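Propionate kinase (PDB 3KHY) probably catalyses the reversible, magnesium-dependent transfer of phosphate from ATP to acetate or propionate, working as a homodimer of the acetokinase family. Local coordinates at residues A[314-325]-A[363-371]; A[207-218]-A[303-311]. All blocks are in the same frame, centred on the assembly; numbering follows the deposited sequence.

Contact 1 (A[314-325]-A[363-371])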
ATOM      1  N   LEU A 314      -1.091   7.445  22.458  1.00 20.73           N
ATOM      2  CA  LEU A 314      -0.106   6.415  22.132  1.00 18.25           C
ATOM      3  C   LEU A 314       0.805   6.163  23.324  1.00 16.99           C
ATOM      4  O   LEU A 314       1.436   7.098  23.809  1.00 19.27           O
ATOM      5  CB  LEU A 314       0.740   6.847  20.927  1.00 19.47           C
ATOM      6  CG  LEU A 314       1.869   5.884  20.553  1.00 16.98           C
ATOM      7  CD1 LEU A 314       1.280   4.602  19.981  1.00 15.15           C
ATOM      8  CD2 LEU A 314       2.860   6.522  19.558  1.00 15.94           C
ATOM      9  N   ASP A 315       0.891   4.913  23.794  1.00 14.57           N
ATOM     10  CA  ASP A 315       1.775   4.601  24.924  1.00 19.78           C
ATOM     11  C   ASP A 315       3.235   4.627  24.497  1.00 21.54           C
ATOM     12  O   ASP A 315       4.081   5.214  25.178  1.00 20.76           O
ATOM     13  CB  ASP A 315       1.468   3.226  25.526  1.00 19.88           C
ATOM     14  CG  ASP A 315       0.137   3.184  26.259  1.00 24.32           C
ATOM     15  OD1 ASP A 315      -0.331   4.247  26.730  1.00 26.06           O
ATOM     16  OD2 ASP A 315      -0.428   2.074  26.363  1.00 24.59           O
ATOM     17  N   ALA A 316       3.530   3.967  23.379  1.00 17.67           N
ATOM     18  CA  ALA A 316       4.894   3.934  22.846  1.00 11.76           C
ATOM     19  C   ALA A 316       4.940   3.476  21.401  1.00 11.63           C
ATOM     20  O   ALA A 316       4.058   2.740  20.939  1.00 14.22           O
ATOM     21  CB  ALA A 316       5.764   3.017  23.683  1.00 12.33           C
ATOM     22  N   LEU A 317       5.976   3.912  20.701  1.00 14.96           N
ATOM     23  CA  LEU A 317       6.410   3.263  19.468  1.00 17.53           C
ATOM     24  C   LEU A 317       7.490   2.280  19.908  1.00 16.59           C
ATOM     25  O   LEU A 317       8.400   2.669  20.649  1.00 15.87           O
ATOM     26  CB  LEU A 317       6.998   4.291  18.510  1.00 14.40           C
ATOM     27  CG  LEU A 317       7.749   3.737  17.293  1.00 16.47           C
ATOM     28  CD1 LEU A 317       6.823   2.865  16.427  1.00 14.89           C
ATOM     29  CD2 LEU A 317       8.328   4.887  16.478  1.00 17.16           C
ATOM     30  N   VAL A 318       7.389   1.013  19.489  1.00 11.88           N
ATOM     31  CA  VAL A 318       8.343  -0.018  19.947  1.00 13.53           C
ATOM     32  C   VAL A 318       9.113  -0.640  18.783  1.00 12.96           C
ATOM     33  O   VAL A 318       8.493  -1.133  17.838  1.00 13.31           O
ATOM     34  CB  VAL A 318       7.625  -1.151  20.702  1.00 16.04           C
ATOM     35  CG1 VAL A 318       8.644  -2.143  21.260  1.00 14.25           C
ATOM     36  CG2 VAL A 318       6.747  -0.580  21.824  1.00 18.65           C
ATOM     37  N   PHE A 319      10.454  -0.599  18.842  1.00  9.97           N
ATOM     38  CA  PHE A 319      11.300  -1.259  17.851  1.00 14.07           C
ATOM     39  C   PHE A 319      11.679  -2.644  18.360  1.00 14.22           C
ATOM     40  O   PHE A 319      12.000  -2.815  19.539  1.00 14.11           O
ATOM     41  CB  PHE A 319      12.611  -0.479  17.625  1.00 10.50           C
ATOM     42  CG  PHE A 319      12.437   0.839  16.917  1.00 12.94           C
ATOM     43  CD1 PHE A 319      12.258   0.879  15.540  1.00 10.34           C
ATOM     44  CD2 PHE A 319      12.499   2.041  17.624  1.00 10.95           C
ATOM     45  CE1 PHE A 319      12.119   2.085  14.874  1.00 13.31           C
ATOM     46  CE2 PHE A 319      12.358   3.262  16.961  1.00 14.88           C
ATOM     47  CZ  PHE A 319      12.172   3.282  15.579  1.00 13.19           C
ATOM     48  N   THR A 320      11.667  -3.626  17.473  1.00 14.38           N
ATOM     49  CA  THR A 320      12.070  -4.971  17.839  1.00 10.79           C
ATOM     50  C   THR A 320      12.593  -5.679  16.586  1.00 13.52           C
ATOM     51  O   THR A 320      12.621  -5.085  15.508  1.00 13.71           O
ATOM     52  CB  THR A 320      10.905  -5.753  18.491  1.00 16.07           C
ATOM     53  OG1 THR A 320      11.415  -6.948  19.100  1.00 15.37           O
ATOM     54  CG2 THR A 320       9.826  -6.113  17.448  1.00 15.77           C
ATOM     55  N   GLY A 321      13.034  -6.924  16.735  1.00 15.14           N
ATOM     56  CA  GLY A 321      13.618  -7.665  15.627  1.00 13.62           C
ATOM     57  C   GLY A 321      15.122  -7.444  15.538  1.00 17.26           C
ATOM     58  O   GLY A 321      15.669  -6.591  16.234  1.00 16.13           O
ATOM     59  N   GLY A 322      15.792  -8.206  14.676  1.00 13.95           N
ATOM     60  CA  GLY A 322      17.242  -8.122  14.545  1.00 15.38           C
ATOM     61  C   GLY A 322      17.753  -6.711  14.288  1.00 22.19           C
ATOM     62  O   GLY A 322      18.769  -6.285  14.851  1.00 20.09           O
ATOM     63  N   ILE A 323      17.057  -5.982  13.426  1.00 14.72           N
ATOM     64  CA  ILE A 323      17.435  -4.605  13.123  1.00 10.28           C
ATOM     65  C   ILE A 323      16.922  -3.658  14.195  1.00 11.26           C
ATOM     66  O   ILE A 323      17.656  -2.795  14.681  1.00 14.31           O
ATOM     67  CB  ILE A 323      16.848  -4.160  11.763  1.00 15.18           C
ATOM     68  CG1 ILE A 323      17.403  -5.028  10.627  1.00 15.37           C
ATOM     69  CG2 ILE A 323      17.120  -2.687  11.519  1.00 18.57           C
ATOM     70  CD1 ILE A 323      16.697  -4.814   9.296  1.00 15.05           C
ATOM     71  N   GLY A 324      15.657  -3.823  14.568  1.00 15.21           N
ATOM     72  CA  GLY A 324      15.015  -2.936  15.527  1.00 15.29           C
ATOM     73  C   GLY A 324      15.732  -2.938  16.869  1.00 19.48           C
ATOM     74  O   GLY A 324      15.841  -1.901  17.538  1.00 13.84           O
ATOM     75  N   GLU A 325      16.251  -4.097  17.255  1.00 14.88           N
ATOM     76  CA  GLU A 325      16.907  -4.228  18.556  1.00 17.32           C
ATOM     77  C   GLU A 325      18.333  -3.686  18.577  1.00 16.20           C
ATOM     78  O   GLU A 325      18.831  -3.275  19.624  1.00 14.56           O
ATOM     79  CB  GLU A 325      16.915  -5.699  19.007  1.00 14.67           C
ATOM     80  CG  GLU A 325      15.524  -6.247  19.340  1.00 14.55           C
ATOM     81  CD  GLU A 325      15.472  -7.779  19.384  1.00 21.00           C
ATOM     82  OE1 GLU A 325      16.474  -8.418  19.784  1.00 20.42           O
ATOM     83  OE2 GLU A 325      14.426  -8.348  19.013  1.00 20.01           O
ATOM     84  N   HIS A 363       6.816  11.446  22.352  1.00 18.11           N
ATOM     85  CA  HIS A 363       6.176  10.166  22.603  1.00 16.38           C
ATOM     86  C   HIS A 363       7.240   9.196  23.084  1.00 17.39           C
ATOM     87  O   HIS A 363       8.412   9.326  22.728  1.00 14.15           O
ATOM     88  CB  HIS A 363       5.581   9.604  21.316  1.00 13.48           C
ATOM     89  CG  HIS A 363       4.474  10.438  20.745  1.00 19.49           C
ATOM     90  ND1 HIS A 363       3.308  10.696  21.430  1.00 22.79           N
ATOM     91  CD2 HIS A 363       4.360  11.070  19.553  1.00 21.85           C
ATOM     92  CE1 HIS A 363       2.517  11.445  20.680  1.00 27.36           C
ATOM     93  NE2 HIS A 363       3.137  11.689  19.538  1.00 21.64           N
ATOM     94  N   ASN A 364       6.835   8.206  23.872  1.00 16.85           N
ATOM     95  CA  ASN A 364       7.762   7.151  24.267  1.00 18.94           C
ATOM     96  C   ASN A 364       8.223   6.377  23.055  1.00 13.47           C
ATOM     97  O   ASN A 364       7.417   6.055  22.171  1.00 15.45           O
ATOM     98  CB  ASN A 364       7.105   6.173  25.238  1.00 13.90           C
ATOM     99  CG  ASN A 364       6.870   6.776  26.597  1.00 21.78           C
ATOM    100  OD1 ASN A 364       7.643   7.622  27.046  1.00 15.51           O
ATOM    101  ND2 ASN A 364       5.794   6.343  27.272  1.00 18.02           N
ATOM    102  N   ILE A 365       9.516   6.063  23.025  1.00 17.11           N
ATOM    103  CA  ILE A 365      10.089   5.220  21.993  1.00 15.66           C
ATOM    104  C   ILE A 365      10.890   4.149  22.719  1.00 16.09           C
ATOM    105  O   ILE A 365      11.711   4.462  23.574  1.00 13.60           O
ATOM    106  CB  ILE A 365      11.017   6.013  21.046  1.00 13.52           C
ATOM    107  CG1 ILE A 365      10.279   7.209  20.429  1.00 15.21           C
ATOM    108  CG2 ILE A 365      11.585   5.087  19.949  1.00 14.16           C
ATOM    109  CD1 ILE A 365      11.196   8.322  19.927  1.00 13.63           C
HETATM  110  N   MSE A 366      10.638   2.886  22.395  1.00 14.61           N
HETATM  111  CA  MSE A 366      11.203   1.792  23.165  1.00 12.11           C
HETATM  112  C   MSE A 366      11.943   0.822  22.283  1.00 13.49           C
HETATM  113  O   MSE A 366      11.725   0.775  21.078  1.00 13.01           O
HETATM  114  CB  MSE A 366      10.099   1.021  23.914  1.00 15.76           C
HETATM  115  CG  MSE A 366       9.227   1.917  24.776  1.00 20.33           C
HETATM  116 SE   MSE A 366       7.807   0.984  25.750  1.00 25.93          SE
HETATM  117  CE  MSE A 366       8.935  -0.054  27.005  1.00 15.07           C
ATOM    118  N   VAL A 367      12.836   0.069  22.905  1.00 14.06           N
ATOM    119  CA  VAL A 367      13.435  -1.092  22.281  1.00 15.41           C
ATOM    120  C   VAL A 367      13.145  -2.280  23.187  1.00 18.25           C
ATOM    121  O   VAL A 367      13.507  -2.277  24.363  1.00 15.55           O
ATOM    122  CB  VAL A 367      14.954  -0.949  22.133  1.00 15.13           C
ATOM    123  CG1 VAL A 367      15.527  -2.213  21.518  1.00 13.33           C
ATOM    124  CG2 VAL A 367      15.299   0.270  21.285  1.00 17.45           C
ATOM    125  N   ILE A 368      12.491  -3.296  22.635  1.00 15.48           N
ATOM    126  CA  ILE A 368      12.150  -4.491  23.394  1.00 14.75           C
ATOM    127  C   ILE A 368      12.550  -5.699  22.562  1.00 17.91           C
ATOM    128  O   ILE A 368      12.187  -5.799  21.388  1.00 17.46           O
ATOM    129  CB  ILE A 368      10.628  -4.540  23.682  1.00 13.82           C
ATOM    130  CG1 ILE A 368      10.205  -3.322  24.508  1.00 12.59           C
ATOM    131  CG2 ILE A 368      10.253  -5.853  24.389  1.00 16.69           C
ATOM    132  CD1 ILE A 368       8.693  -3.314  24.871  1.00 18.96           C
ATOM    133  N   ALA A 369      13.319  -6.602  23.149  1.00 15.33           N
ATOM    134  CA  ALA A 369      13.801  -7.766  22.415  1.00 16.02           C
ATOM    135  C   ALA A 369      12.649  -8.729  22.200  1.00 15.08           C
ATOM    136  O   ALA A 369      11.901  -9.018  23.128  1.00 15.49           O
ATOM    137  CB  ALA A 369      14.931  -8.451  23.184  1.00 19.82           C
ATOM    138  N   THR A 370      12.489  -9.224  20.985  1.00 13.92           N
ATOM    139  CA  THR A 370      11.434 -10.203  20.756  1.00 18.87           C
ATOM    140  C   THR A 370      11.960 -11.605  21.083  1.00 23.92           C
ATOM    141  O   THR A 370      13.169 -11.832  21.128  1.00 18.03           O
ATOM    142  CB  THR A 370      10.848 -10.122  19.329  1.00 15.86           C
ATOM    143  OG1 THR A 370       9.674 -10.939  19.247  1.00 17.34           O
ATOM    144  CG2 THR A 370      11.842 -10.591  18.285  1.00 16.27           C
ATOM    145  N   ASN A 371      11.055 -12.540  21.341  1.00 18.69           N
ATOM    146  CA  ASN A 371      11.462 -13.905  21.665  1.00 19.93           C
ATOM    147  C   ASN A 371      10.325 -14.823  21.244  1.00 16.91           C
ATOM    148  O   ASN A 371       9.513 -15.247  22.062  1.00 17.67           O
ATOM    149  CB  ASN A 371      11.767 -14.056  23.164  1.00 18.00           C
ATOM    150  CG  ASN A 371      12.470 -15.376  23.496  1.00 25.66           C
ATOM    151  OD1 ASN A 371      12.415 -16.340  22.723  1.00 21.73           O
ATOM    152  ND2 ASN A 371      13.133 -15.420  24.641  1.00 26.17           N
TER
HETATM  153  O   HOH W   1       4.024   8.283  24.685  1.00 22.31           O
HETATM  154  O   HOH W   2       2.210   9.806  23.675  1.00 34.28           O
HETATM  155  O   HOH W   3      15.985 -11.075  20.456  1.00 32.17           O
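L317, V318 and F319 pair in parallel with I365, M366 and V367, joining strands 316-320 and 365-367 at one border of the five-stranded sheet of an actin-like ATPase (ASKHA) domain. Backbone bonds alternate along the ladder, F319 N reaching M366 O at 2.9 Å and nearly straight (177°). Where the pairing begins, N364 ND2 donates to D315 O at 2.9 Å. On one face the F319 ring lies alongside I365 and turns its edge to the methyl, CE2 to CG2 3.6 Å. The other face pairs V318 CG1 with I368 CG1, and A316 CB with the selenium of M366.

At the C-terminal end of the pairing, side chains of the 314-325 segment bond to backbone atoms of 368-370. T320 OG1, set anti to the backbone N (chi1 -167°), donates to I368 O at 2.7 Å in the carbonyl plane. E325, at the end of the glycine-rich, weakly bonded helical turn 321-325, reaches back so that OE2 accepts T370 N at 2.9 Å from above the carboxylate plane; G321 N adds a weak bond. This ties the predicted ATP-binding loop to the segment leading into helix 372-382.

Farther out, helix 328-337 packs on the F319 face and helix 175-188 on the V318 face, where T370 OG1 bonds S177 OG.

Contact 2 (A[207-218]-A[303-311])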
ATOM      1  N   ILE A 207       4.944  -3.876  10.648  1.00 10.25           N
ATOM      2  CA  ILE A 207       4.586  -2.946  11.707  1.00 10.35           C
ATOM      3  C   ILE A 207       3.104  -3.124  12.056  1.00 13.84           C
ATOM      4  O   ILE A 207       2.273  -3.388  11.189  1.00 15.12           O
ATOM      5  CB  ILE A 207       4.935  -1.504  11.293  1.00 13.46           C
ATOM      6  CG1 ILE A 207       4.592  -0.519  12.411  1.00 13.89           C
ATOM      7  CG2 ILE A 207       4.230  -1.109   9.970  1.00 10.14           C
ATOM      8  CD1 ILE A 207       5.182   0.849  12.136  1.00 14.04           C
ATOM      9  N   THR A 208       2.782  -3.033  13.335  1.00 10.56           N
ATOM     10  CA  THR A 208       1.435  -3.357  13.780  1.00 14.87           C
ATOM     11  C   THR A 208       0.913  -2.306  14.736  1.00 16.26           C
ATOM     12  O   THR A 208       1.654  -1.821  15.592  1.00 13.92           O
ATOM     13  CB  THR A 208       1.416  -4.723  14.471  1.00 14.42           C
ATOM     14  OG1 THR A 208       1.777  -5.731  13.514  1.00 14.09           O
ATOM     15  CG2 THR A 208       0.031  -5.034  15.051  1.00 15.59           C
ATOM     16  N   ALA A 209      -0.362  -1.951  14.574  1.00 12.08           N
ATOM     17  CA  ALA A 209      -1.035  -1.075  15.523  1.00 13.29           C
ATOM     18  C   ALA A 209      -1.786  -1.940  16.532  1.00 13.03           C
ATOM     19  O   ALA A 209      -2.710  -2.671  16.172  1.00 16.50           O
ATOM     20  CB  ALA A 209      -2.016  -0.131  14.792  1.00 11.06           C
ATOM     21  N   VAL A 210      -1.387  -1.836  17.789  1.00 11.53           N
ATOM     22  CA  VAL A 210      -1.967  -2.629  18.872  1.00 10.73           C
ATOM     23  C   VAL A 210      -2.761  -1.723  19.816  1.00 13.32           C
ATOM     24  O   VAL A 210      -2.211  -0.808  20.432  1.00 14.68           O
ATOM     25  CB  VAL A 210      -0.877  -3.372  19.645  1.00 13.58           C
ATOM     26  CG1 VAL A 210      -1.467  -4.095  20.866  1.00 12.90           C
ATOM     27  CG2 VAL A 210      -0.156  -4.365  18.717  1.00 16.39           C
ATOM     28  N   VAL A 211      -4.064  -1.965  19.907  1.00 11.64           N
ATOM     29  CA  VAL A 211      -4.938  -1.154  20.751  1.00 13.57           C
ATOM     30  C   VAL A 211      -5.500  -2.035  21.861  1.00 17.85           C
ATOM     31  O   VAL A 211      -6.044  -3.106  21.599  1.00 21.22           O
ATOM     32  CB  VAL A 211      -6.085  -0.528  19.931  1.00 17.55           C
ATOM     33  CG1 VAL A 211      -7.026   0.253  20.832  1.00 23.35           C
ATOM     34  CG2 VAL A 211      -5.507   0.389  18.840  1.00 18.89           C
ATOM     35  N   ASP A 212      -5.325  -1.592  23.096  1.00 18.02           N
ATOM     36  CA  ASP A 212      -5.695  -2.392  24.268  1.00 20.13           C
ATOM     37  C   ASP A 212      -5.254  -3.854  24.126  1.00 18.78           C
ATOM     38  O   ASP A 212      -6.011  -4.775  24.445  1.00 23.83           O
ATOM     39  CB  ASP A 212      -7.204  -2.322  24.541  1.00 21.01           C
ATOM     40  CG  ASP A 212      -7.553  -2.692  25.986  1.00 28.89           C
ATOM     41  OD1 ASP A 212      -6.706  -2.463  26.878  1.00 34.44           O
ATOM     42  OD2 ASP A 212      -8.667  -3.196  26.238  1.00 23.70           O
ATOM     43  N   GLY A 213      -4.033  -4.059  23.637  1.00 16.34           N
ATOM     44  CA  GLY A 213      -3.465  -5.390  23.552  1.00 19.48           C
ATOM     45  C   GLY A 213      -3.824  -6.189  22.308  1.00 16.23           C
ATOM     46  O   GLY A 213      -3.288  -7.281  22.117  1.00 18.63           O
ATOM     47  N   LYS A 214      -4.719  -5.662  21.471  1.00 19.50           N
ATOM     48  CA  LYS A 214      -5.163  -6.366  20.266  1.00 16.91           C
ATOM     49  C   LYS A 214      -4.728  -5.691  18.952  1.00 18.98           C
ATOM     50  O   LYS A 214      -4.796  -4.474  18.817  1.00 15.06           O
ATOM     51  CB  LYS A 214      -6.681  -6.505  20.270  1.00 16.77           C
ATOM     52  CG  LYS A 214      -7.217  -7.337  21.437  1.00 23.04           C
ATOM     53  CD  LYS A 214      -8.743  -7.374  21.419  1.00 29.69           C
ATOM     54  CE  LYS A 214      -9.270  -8.271  22.531  1.00 46.92           C
ATOM     55  NZ  LYS A 214     -10.612  -8.838  22.190  1.00 58.98           N
ATOM     56  N   SER A 215      -4.287  -6.499  17.992  1.00 12.52           N
ATOM     57  CA  SER A 215      -3.932  -6.000  16.663  1.00 16.16           C
ATOM     58  C   SER A 215      -5.171  -5.400  15.977  1.00 16.57           C
ATOM     59  O   SER A 215      -6.230  -6.024  15.939  1.00 19.61           O
ATOM     60  CB  SER A 215      -3.351  -7.136  15.805  1.00 12.33           C
ATOM     61  OG  SER A 215      -3.119  -6.687  14.470  1.00 15.89           O
ATOM     62  N   ILE A 216      -5.047  -4.177  15.466  1.00 13.84           N
ATOM     63  CA  ILE A 216      -6.130  -3.544  14.731  1.00 12.83           C
ATOM     64  C   ILE A 216      -5.746  -3.296  13.271  1.00 14.87           C
ATOM     65  O   ILE A 216      -6.613  -3.146  12.417  1.00 14.52           O
ATOM     66  CB  ILE A 216      -6.582  -2.221  15.407  1.00 13.06           C
ATOM     67  CG1 ILE A 216      -7.902  -1.725  14.819  1.00 17.66           C
ATOM     68  CG2 ILE A 216      -5.513  -1.131  15.270  1.00 14.23           C
ATOM     69  CD1 ILE A 216      -8.503  -0.567  15.619  1.00 21.95           C
ATOM     70  N   ASP A 217      -4.443  -3.253  12.982  1.00 11.48           N
ATOM     71  CA  ASP A 217      -3.974  -3.049  11.605  1.00 13.83           C
ATOM     72  C   ASP A 217      -2.523  -3.511  11.561  1.00 12.21           C
ATOM     73  O   ASP A 217      -1.836  -3.492  12.571  1.00 12.86           O
ATOM     74  CB  ASP A 217      -4.100  -1.568  11.225  1.00 11.65           C
ATOM     75  CG  ASP A 217      -4.123  -1.322   9.705  1.00 13.39           C
ATOM     76  OD1 ASP A 217      -3.873  -2.247   8.896  1.00 11.13           O
ATOM     77  OD2 ASP A 217      -4.370  -0.158   9.327  1.00 14.05           O
ATOM     78  N   THR A 218      -2.065  -3.947  10.395  1.00 10.60           N
ATOM     79  CA  THR A 218      -0.698  -4.412  10.260  1.00 13.36           C
ATOM     80  C   THR A 218      -0.291  -4.323   8.803  1.00 13.67           C
ATOM     81  O   THR A 218      -1.152  -4.259   7.906  1.00 11.71           O
ATOM     82  CB  THR A 218      -0.560  -5.851  10.788  1.00 13.19           C
ATOM     83  OG1 THR A 218       0.813  -6.190  10.885  1.00 14.06           O
ATOM     84  CG2 THR A 218      -1.283  -6.836   9.863  1.00 15.17           C
ATOM     85  N   PHE A 303       4.216   4.459   7.799  1.00 13.50           N
ATOM     86  CA  PHE A 303       3.299   3.533   8.453  1.00 17.04           C
ATOM     87  C   PHE A 303       3.032   3.962   9.899  1.00 18.10           C
ATOM     88  O   PHE A 303       1.903   3.926  10.360  1.00 14.82           O
ATOM     89  CB  PHE A 303       3.822   2.087   8.407  1.00 11.73           C
ATOM     90  CG  PHE A 303       3.368   1.309   7.190  1.00 13.36           C
ATOM     91  CD1 PHE A 303       2.206   0.545   7.224  1.00 15.38           C
ATOM     92  CD2 PHE A 303       4.087   1.373   6.006  1.00 16.23           C
ATOM     93  CE1 PHE A 303       1.779  -0.148   6.103  1.00 16.92           C
ATOM     94  CE2 PHE A 303       3.679   0.668   4.886  1.00 19.90           C
ATOM     95  CZ  PHE A 303       2.523  -0.095   4.935  1.00 15.85           C
ATOM     96  N   VAL A 304       4.080   4.341  10.622  1.00 13.96           N
ATOM     97  CA  VAL A 304       3.902   4.832  11.974  1.00 14.43           C
ATOM     98  C   VAL A 304       2.914   5.987  11.964  1.00 15.50           C
ATOM     99  O   VAL A 304       1.948   5.994  12.721  1.00 12.82           O
ATOM    100  CB  VAL A 304       5.221   5.341  12.568  1.00 14.15           C
ATOM    101  CG1 VAL A 304       4.951   6.057  13.891  1.00 18.09           C
ATOM    102  CG2 VAL A 304       6.195   4.177  12.762  1.00 12.00           C
ATOM    103  N   ALA A 305       3.163   6.967  11.100  1.00 10.23           N
ATOM    104  CA  ALA A 305       2.267   8.122  10.986  1.00 17.71           C
ATOM    105  C   ALA A 305       0.830   7.709  10.681  1.00 18.14           C
ATOM    106  O   ALA A 305      -0.131   8.246  11.270  1.00 14.10           O
ATOM    107  CB  ALA A 305       2.775   9.094   9.920  1.00 13.22           C
ATOM    108  N   SER A 306       0.667   6.747   9.771  0.50 10.12           N
ATOM    109  CA  SER A 306      -0.672   6.324   9.360  0.50  9.37           C
ATOM    110  C   SER A 306      -1.403   5.640  10.506  0.50  9.40           C
ATOM    111  O   SER A 306      -2.625   5.730  10.612  0.50 12.68           O
ATOM    112  CB  SER A 306      -0.627   5.392   8.139  0.50 15.19           C
ATOM    113  OG  SER A 306      -0.484   4.036   8.518  0.50 25.66           O
ATOM    114  N   TYR A 307      -0.654   4.952  11.359  1.00 10.70           N
ATOM    115  CA  TYR A 307      -1.252   4.268  12.514  1.00 14.74           C
ATOM    116  C   TYR A 307      -1.612   5.184  13.687  1.00 16.38           C
ATOM    117  O   TYR A 307      -2.309   4.766  14.620  1.00 13.53           O
ATOM    118  CB  TYR A 307      -0.340   3.133  12.999  1.00 12.47           C
ATOM    119  CG  TYR A 307      -0.269   1.948  12.044  1.00 10.19           C
ATOM    120  CD1 TYR A 307      -0.996   1.929  10.853  1.00 15.28           C
ATOM    121  CD2 TYR A 307       0.545   0.858  12.331  1.00 14.46           C
ATOM    122  CE1 TYR A 307      -0.915   0.826   9.970  1.00  9.72           C
ATOM    123  CE2 TYR A 307       0.637  -0.228  11.471  1.00 12.40           C
ATOM    124  CZ  TYR A 307      -0.089  -0.241  10.299  1.00 14.49           C
ATOM    125  OH  TYR A 307       0.024  -1.342   9.467  1.00 13.67           O
HETATM  126  N   MSE A 308      -1.139   6.423  13.660  1.00 14.20           N
HETATM  127  CA  MSE A 308      -1.512   7.369  14.710  1.00 14.94           C
HETATM  128  C   MSE A 308      -3.039   7.548  14.803  1.00 16.22           C
HETATM  129  O   MSE A 308      -3.557   7.886  15.864  1.00 14.26           O
HETATM  130  CB  MSE A 308      -0.830   8.724  14.496  1.00 14.30           C
HETATM  131  CG  MSE A 308       0.690   8.659  14.543  1.00 14.69           C
HETATM  132 SE   MSE A 308       1.343   7.975  16.280  1.00 27.50          SE
HETATM  133  CE  MSE A 308       1.102   9.621  17.328  1.00 18.06           C
ATOM    134  N   ILE A 309      -3.764   7.302  13.711  1.00 15.99           N
ATOM    135  CA  ILE A 309      -5.229   7.439  13.753  1.00 13.96           C
ATOM    136  C   ILE A 309      -5.900   6.583  14.818  1.00 15.91           C
ATOM    137  O   ILE A 309      -6.993   6.926  15.281  1.00 16.27           O
ATOM    138  CB  ILE A 309      -5.923   7.087  12.420  1.00 18.48           C
ATOM    139  CG1 ILE A 309      -5.664   5.621  12.052  1.00 17.14           C
ATOM    140  CG2 ILE A 309      -5.515   8.029  11.314  1.00 24.23           C
ATOM    141  CD1 ILE A 309      -6.568   5.124  10.921  1.00 28.31           C
ATOM    142  N   TYR A 310      -5.275   5.466  15.192  1.00 16.20           N
ATOM    143  CA  TYR A 310      -5.922   4.523  16.119  1.00 13.35           C
ATOM    144  C   TYR A 310      -5.813   4.888  17.596  1.00 19.70           C
ATOM    145  O   TYR A 310      -6.373   4.192  18.448  1.00 20.02           O
ATOM    146  CB  TYR A 310      -5.381   3.103  15.942  1.00 11.82           C
ATOM    147  CG  TYR A 310      -5.552   2.569  14.542  1.00 15.81           C
ATOM    148  CD1 TYR A 310      -6.824   2.330  14.018  1.00 15.68           C
ATOM    149  CD2 TYR A 310      -4.439   2.306  13.735  1.00 15.56           C
ATOM    150  CE1 TYR A 310      -6.988   1.850  12.729  1.00 18.63           C
ATOM    151  CE2 TYR A 310      -4.595   1.829  12.442  1.00 15.22           C
ATOM    152  CZ  TYR A 310      -5.875   1.602  11.945  1.00 15.32           C
ATOM    153  OH  TYR A 310      -6.044   1.121  10.662  1.00 14.72           O
ATOM    154  N   PHE A 311      -5.106   5.968  17.913  1.00 17.81           N
ATOM    155  CA  PHE A 311      -4.757   6.210  19.307  1.00 15.77           C
ATOM    156  C   PHE A 311      -5.206   7.558  19.838  1.00 20.19           C
ATOM    157  O   PHE A 311      -4.799   8.599  19.328  1.00 18.20           O
ATOM    158  CB  PHE A 311      -3.236   6.070  19.499  1.00 18.88           C
ATOM    159  CG  PHE A 311      -2.703   4.718  19.114  1.00 18.07           C
ATOM    160  CD1 PHE A 311      -2.738   3.660  20.018  1.00 17.84           C
ATOM    161  CD2 PHE A 311      -2.168   4.502  17.854  1.00 13.26           C
ATOM    162  CE1 PHE A 311      -2.260   2.402  19.674  1.00 15.66           C
ATOM    163  CE2 PHE A 311      -1.672   3.242  17.502  1.00 16.58           C
ATOM    164  CZ  PHE A 311      -1.720   2.196  18.419  1.00 15.38           C
TER
HETATM  165  O   HOH W   4      -1.649  -1.217   7.229  1.00 18.41           O
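Strand 207-211 and helix 303-307 run nearly parallel, 21° between their directions and 9.1 Å between their axes, while a type I' turn from V211 to K214 folds strand 214-218 back as a beta hairpin. The hairpin forms one border of the sheet in this actin-like ATPase domain, and the helix and the turn after it lie on the sheet face that carries I207, A209 and V211.

I207 meets the helix with two branches: CG2 rests on F303 CB, and CD1 reaches V304 CG2 at 3.5 Å. A209 CB touches both tyrosines, 3.7 Å from Y307 CD2 and 3.6 Å from Y310 CD2. V211 CG2 packs on Y310 CB, and the F311 ring turns its edge to V210 O.

The Y310 ring is sandwiched: I216 CG2 sits over one face, 3.8 Å from the centroid and 12° off the normal, and I309 CG1 over the opposite face. The D217 carboxylate stands 80° from the plane of this ring. K302 NZ of the second subunit makes a salt bridge to D217 OD2, bringing the dimer interface to this cluster. A water joins D217 OD1 to Y307 OH. D217 OD2 also accepts a very short hydrogen bond, 2.5 Å, from Y310 OH.

In the fold
Contacts 1 and 2 lie at opposite borders of one five-stranded sheet, ordered 214-218, 205-211, 196-201, 316-320, 365-367, with strand 196-201 between them. Their centres are 14 Å apart, and the chain passes from helix 287-307 of contact 2 into strand 316-320 of contact 1. They also touch directly: L317 CD1 lies 3.9 Å from V304 CG2, and H363 NE2 3.6 Å from M308 CE. Contact 1 holds part of the predicted ATP site, G322 to E325, and T320 comes within about 4 Å of H200, side chain to side chain. Contact 2 faces the second subunit, yet the side chain of T208 lies about 6 Å from that of H174, a predicted transition-state stabiliser.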